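Local coordinates for protein HTLV-2 integrase catalytic core domain (Human T-cell leukemia virus 2, PDB 6QBT) that forms the catalytic core domain of a retroviral integrase, binding magnesium, and probably acts in inserting viral DNA into the host genome, at residues R107-Y119 against L128-N140. Sequence-based numbering, arbitrary orientation.
Sequences RTNGIIKNLLNKY and LDNAINKALWTLN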
# COMPACT_ATOMS: atom_id res chain seq x y z
N ARG A 107 4.21 -19.30 -17.43
CA ARG A 107 5.39 -18.55 -17.66
C ARG A 107 5.55 -17.54 -16.51
O ARG A 107 6.65 -17.40 -15.98
CB ARG A 107 5.30 -17.91 -19.04
CG ARG A 107 6.49 -17.06 -19.42
CD ARG A 107 6.45 -16.55 -20.87
NE ARG A 107 5.22 -15.80 -21.17
CZ ARG A 107 4.14 -16.29 -21.78
NH1 ARG A 107 4.07 -17.57 -22.19
NH2 ARG A 107 3.09 -15.49 -21.99
N THR A 108 4.46 -16.88 -16.10
CA THR A 108 4.51 -15.97 -14.97
C THR A 108 4.86 -16.70 -13.63
O THR A 108 5.69 -16.22 -12.86
CB THR A 108 3.21 -15.16 -14.80
OG1 THR A 108 2.97 -14.40 -15.99
CG2 THR A 108 3.34 -14.19 -13.61
N ASN A 109 4.24 -17.85 -13.38
CA ASN A 109 4.63 -18.72 -12.26
C ASN A 109 6.12 -18.95 -12.22
O ASN A 109 6.74 -18.77 -11.17
CB ASN A 109 3.96 -20.09 -12.34
CG ASN A 109 2.45 -20.03 -12.11
OD1 ASN A 109 1.91 -19.04 -11.61
ND2 ASN A 109 1.77 -21.12 -12.44
N GLY A 110 6.68 -19.32 -13.36
CA GLY A 110 8.11 -19.65 -13.46
C GLY A 110 8.98 -18.45 -13.17
O GLY A 110 10.00 -18.57 -12.50
N ILE A 111 8.58 -17.28 -13.64
CA ILE A 111 9.38 -16.09 -13.40
C ILE A 111 9.30 -15.71 -11.89
O ILE A 111 10.34 -15.40 -11.24
CB ILE A 111 8.94 -14.93 -14.32
CG1 ILE A 111 9.19 -15.32 -15.79
CG2 ILE A 111 9.68 -13.64 -13.97
CD1 ILE A 111 8.32 -14.57 -16.77
N ILE A 112 8.08 -15.79 -11.35
CA ILE A 112 7.88 -15.58 -9.91
C ILE A 112 8.76 -16.52 -9.10
O ILE A 112 9.53 -16.05 -8.26
CB ILE A 112 6.40 -15.73 -9.51
CG1 ILE A 112 5.59 -14.57 -10.08
CG2 ILE A 112 6.25 -15.76 -7.99
CD1 ILE A 112 6.00 -13.20 -9.54
N LYS A 113 8.69 -17.83 -9.38
CA LYS A 113 9.44 -18.80 -8.62
C LYS A 113 10.95 -18.60 -8.72
O LYS A 113 11.64 -18.76 -7.72
CB LYS A 113 9.04 -20.24 -8.97
CG LYS A 113 7.63 -20.57 -8.51
CD LYS A 113 7.23 -22.01 -8.81
CE LYS A 113 5.74 -22.18 -8.47
NZ LYS A 113 5.17 -23.52 -8.80
N ASN A 114 11.46 -18.21 -9.88
CA ASN A 114 12.89 -17.92 -10.00
C ASN A 114 13.29 -16.72 -9.16
O ASN A 114 14.34 -16.76 -8.52
CB ASN A 114 13.33 -17.74 -11.45
CG ASN A 114 13.55 -19.06 -12.18
OD1 ASN A 114 13.02 -20.12 -11.81
ND2 ASN A 114 14.34 -19.01 -13.23
N LEU A 115 12.47 -15.66 -9.12
CA LEU A 115 12.78 -14.49 -8.30
C LEU A 115 12.66 -14.84 -6.81
O LEU A 115 13.55 -14.48 -6.01
CB LEU A 115 11.88 -13.30 -8.64
CG LEU A 115 12.27 -12.56 -9.93
CD1 LEU A 115 11.13 -11.64 -10.37
CD2 LEU A 115 13.59 -11.80 -9.77
N LEU A 116 11.60 -15.55 -6.46
CA LEU A 116 11.39 -16.05 -5.10
C LEU A 116 12.58 -16.89 -4.58
O LEU A 116 13.07 -16.66 -3.47
CB LEU A 116 10.11 -16.89 -5.07
CG LEU A 116 9.50 -17.42 -3.79
CD1 LEU A 116 9.08 -16.29 -2.87
CD2 LEU A 116 8.28 -18.25 -4.14
N ASN A 117 13.07 -17.82 -5.40
CA ASN A 117 14.26 -18.60 -5.03
C ASN A 117 15.52 -17.74 -4.86
O ASN A 117 16.29 -17.95 -3.93
CB ASN A 117 14.55 -19.69 -6.07
CG ASN A 117 13.49 -20.78 -6.07
OD1 ASN A 117 12.78 -20.99 -5.09
ND2 ASN A 117 13.40 -21.50 -7.16
N LYS A 118 15.70 -16.78 -5.74
CA LYS A 118 16.87 -15.92 -5.67
C LYS A 118 16.82 -15.11 -4.38
O LYS A 118 17.81 -15.05 -3.65
CB LYS A 118 16.91 -15.01 -6.88
CG LYS A 118 18.19 -14.19 -6.97
CD LYS A 118 17.89 -12.71 -7.26
CE LYS A 118 19.11 -11.81 -7.08
NZ LYS A 118 18.67 -10.46 -6.60
N TYR A 119 15.67 -14.52 -4.07
CA TYR A 119 15.53 -13.75 -2.82
C TYR A 119 15.66 -14.61 -1.55
O TYR A 119 16.17 -14.13 -0.53
CB TYR A 119 14.23 -12.92 -2.81
CG TYR A 119 14.31 -11.69 -3.69
CD1 TYR A 119 15.25 -10.67 -3.43
CD2 TYR A 119 13.44 -11.52 -4.77
CE1 TYR A 119 15.33 -9.54 -4.23
CE2 TYR A 119 13.52 -10.39 -5.58
CZ TYR A 119 14.46 -9.41 -5.31
OH TYR A 119 14.51 -8.31 -6.13
N LEU A 128 9.62 -16.32 4.31
CA LEU A 128 9.07 -16.52 2.96
C LEU A 128 8.26 -15.33 2.40
O LEU A 128 8.37 -14.98 1.23
CB LEU A 128 8.17 -17.77 2.96
CG LEU A 128 7.41 -18.14 1.68
CD1 LEU A 128 8.40 -18.27 0.53
CD2 LEU A 128 6.60 -19.42 1.84
N ASP A 129 7.43 -14.72 3.24
CA ASP A 129 6.62 -13.57 2.82
C ASP A 129 7.41 -12.41 2.27
O ASP A 129 7.00 -11.83 1.30
CB ASP A 129 5.70 -13.09 3.95
CG ASP A 129 4.31 -13.70 3.86
OD1 ASP A 129 3.66 -13.56 2.78
OD2 ASP A 129 3.89 -14.32 4.84
N ASN A 130 8.54 -12.09 2.90
CA ASN A 130 9.46 -11.09 2.36
C ASN A 130 9.92 -11.42 0.93
O ASN A 130 9.96 -10.54 0.08
CB ASN A 130 10.70 -10.94 3.23
CG ASN A 130 10.39 -10.46 4.63
OD1 ASN A 130 9.37 -10.87 5.21
ND2 ASN A 130 11.28 -9.63 5.19
N ALA A 131 10.26 -12.68 0.66
CA ALA A 131 10.81 -13.07 -0.64
C ALA A 131 9.74 -12.98 -1.73
O ALA A 131 10.03 -12.51 -2.84
CB ALA A 131 11.40 -14.47 -0.58
N ILE A 132 8.52 -13.38 -1.38
CA ILE A 132 7.34 -13.31 -2.23
C ILE A 132 7.13 -11.84 -2.56
O ILE A 132 6.95 -11.48 -3.72
CB ILE A 132 6.08 -13.83 -1.48
CG1 ILE A 132 6.19 -15.33 -1.11
CG2 ILE A 132 4.78 -13.53 -2.22
CD1 ILE A 132 5.79 -16.29 -2.21
N ASN A 133 7.15 -10.99 -1.54
CA ASN A 133 6.86 -9.56 -1.74
C ASN A 133 7.88 -8.93 -2.69
O ASN A 133 7.52 -8.27 -3.68
CB ASN A 133 6.83 -8.80 -0.41
CG ASN A 133 6.07 -7.52 -0.50
OD1 ASN A 133 4.95 -7.49 -1.00
ND2 ASN A 133 6.66 -6.45 -0.06
N LYS A 134 9.15 -9.18 -2.43
CA LYS A 134 10.20 -8.61 -3.24
C LYS A 134 10.18 -9.21 -4.66
O LYS A 134 10.40 -8.50 -5.62
CB LYS A 134 11.54 -8.80 -2.58
CG LYS A 134 11.65 -8.00 -1.30
CD LYS A 134 13.03 -8.19 -0.68
CE LYS A 134 13.21 -9.60 -0.12
NZ LYS A 134 14.41 -9.66 0.73
N ALA A 135 9.82 -10.48 -4.78
CA ALA A 135 9.62 -11.08 -6.11
C ALA A 135 8.52 -10.35 -6.87
O ALA A 135 8.72 -9.95 -8.02
CB ALA A 135 9.30 -12.57 -6.02
N LEU A 136 7.39 -10.16 -6.19
CA LEU A 136 6.23 -9.48 -6.77
C LEU A 136 6.54 -8.05 -7.29
O LEU A 136 6.29 -7.71 -8.46
CB LEU A 136 5.09 -9.49 -5.75
CG LEU A 136 3.86 -8.61 -5.98
CD1 LEU A 136 3.21 -9.06 -7.27
CD2 LEU A 136 2.89 -8.66 -4.80
N TRP A 137 7.10 -7.23 -6.42
CA TRP A 137 7.41 -5.86 -6.77
C TRP A 137 8.55 -5.76 -7.80
O TRP A 137 8.49 -4.92 -8.71
CB TRP A 137 7.69 -5.02 -5.52
CG TRP A 137 6.42 -4.74 -4.81
CD1 TRP A 137 5.87 -5.47 -3.80
CD2 TRP A 137 5.52 -3.68 -5.07
NE1 TRP A 137 4.68 -4.90 -3.40
CE2 TRP A 137 4.43 -3.81 -4.18
CE3 TRP A 137 5.53 -2.63 -5.98
CZ2 TRP A 137 3.35 -2.93 -4.17
CZ3 TRP A 137 4.47 -1.75 -5.99
CH2 TRP A 137 3.39 -1.90 -5.07
N THR A 138 9.54 -6.62 -7.67
CA THR A 138 10.62 -6.69 -8.64
C THR A 138 10.07 -7.01 -10.04
O THR A 138 10.42 -6.35 -11.02
CB THR A 138 11.71 -7.72 -8.24
OG1 THR A 138 12.34 -7.32 -7.00
CG2 THR A 138 12.80 -7.83 -9.33
N LEU A 139 9.21 -8.02 -10.15
CA LEU A 139 8.70 -8.38 -11.46
C LEU A 139 7.86 -7.24 -12.09
O LEU A 139 8.03 -6.93 -13.28
CB LEU A 139 7.89 -9.67 -11.39
CG LEU A 139 7.29 -10.20 -12.71
CD1 LEU A 139 8.35 -10.45 -13.77
CD2 LEU A 139 6.53 -11.48 -12.42
N ASN A 140 6.97 -6.63 -11.31
CA ASN A 140 6.07 -5.59 -11.84
C ASN A 140 6.81 -4.30 -12.15
O ASN A 140 6.59 -3.72 -13.22
CB ASN A 140 4.88 -5.29 -10.91
CG ASN A 140 3.80 -6.36 -10.98
OD1 ASN A 140 3.50 -6.91 -12.05
ND2 ASN A 140 3.16 -6.63 -9.84
O HOH W 1 14.25 -12.56 0.70
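Leu116 and Ile132 run side by side where helices 104-122 and 128-142 meet, and CD1 of Leu116 presses on CD1 of Ile132 at 3.4 Å, tighter than usual. Leu116 has chi1 -173°, which turns CG away from its own N and lays this methyl against the backbone of Ala131 and Ile132. Further along, Leu139 is a knob among Thr108, Ile111, Ile112 and Leu115: its CD2 meets Ile112 CD1 at 3.4 Å while CD1 takes Ile111 CG2. Branched aliphatics fill this side, which rests on the sheet of the RNase H-like integrase core, Leu116 touching Tyr17 and Leu139 touching Val37. Between Leu116 and Leu139, the small Ala135 lets the axes approach to 8.3 Å, its CB 3.7 Å from CB of Leu115. The other side, away from the sheet, is looser and takes in a water. There the Tyr119 ring lies over helix 128-142, with Lys134 CB 3.9 Å from its centroid in a CH-pi contact, and Tyr119 OH donates to Thr138 OG1 at 2.5 Å. Thr138 OG1 in turn donates to Lys134 O from above the carbonyl plane, on the face opposite Thr138 N, so threonine relays the bond to the backbone. The long chain of Lys134, bent at chi3, carries NZ to a water that also bonds Tyr119 O, while Leu55 of the second subunit packs on Tyr119.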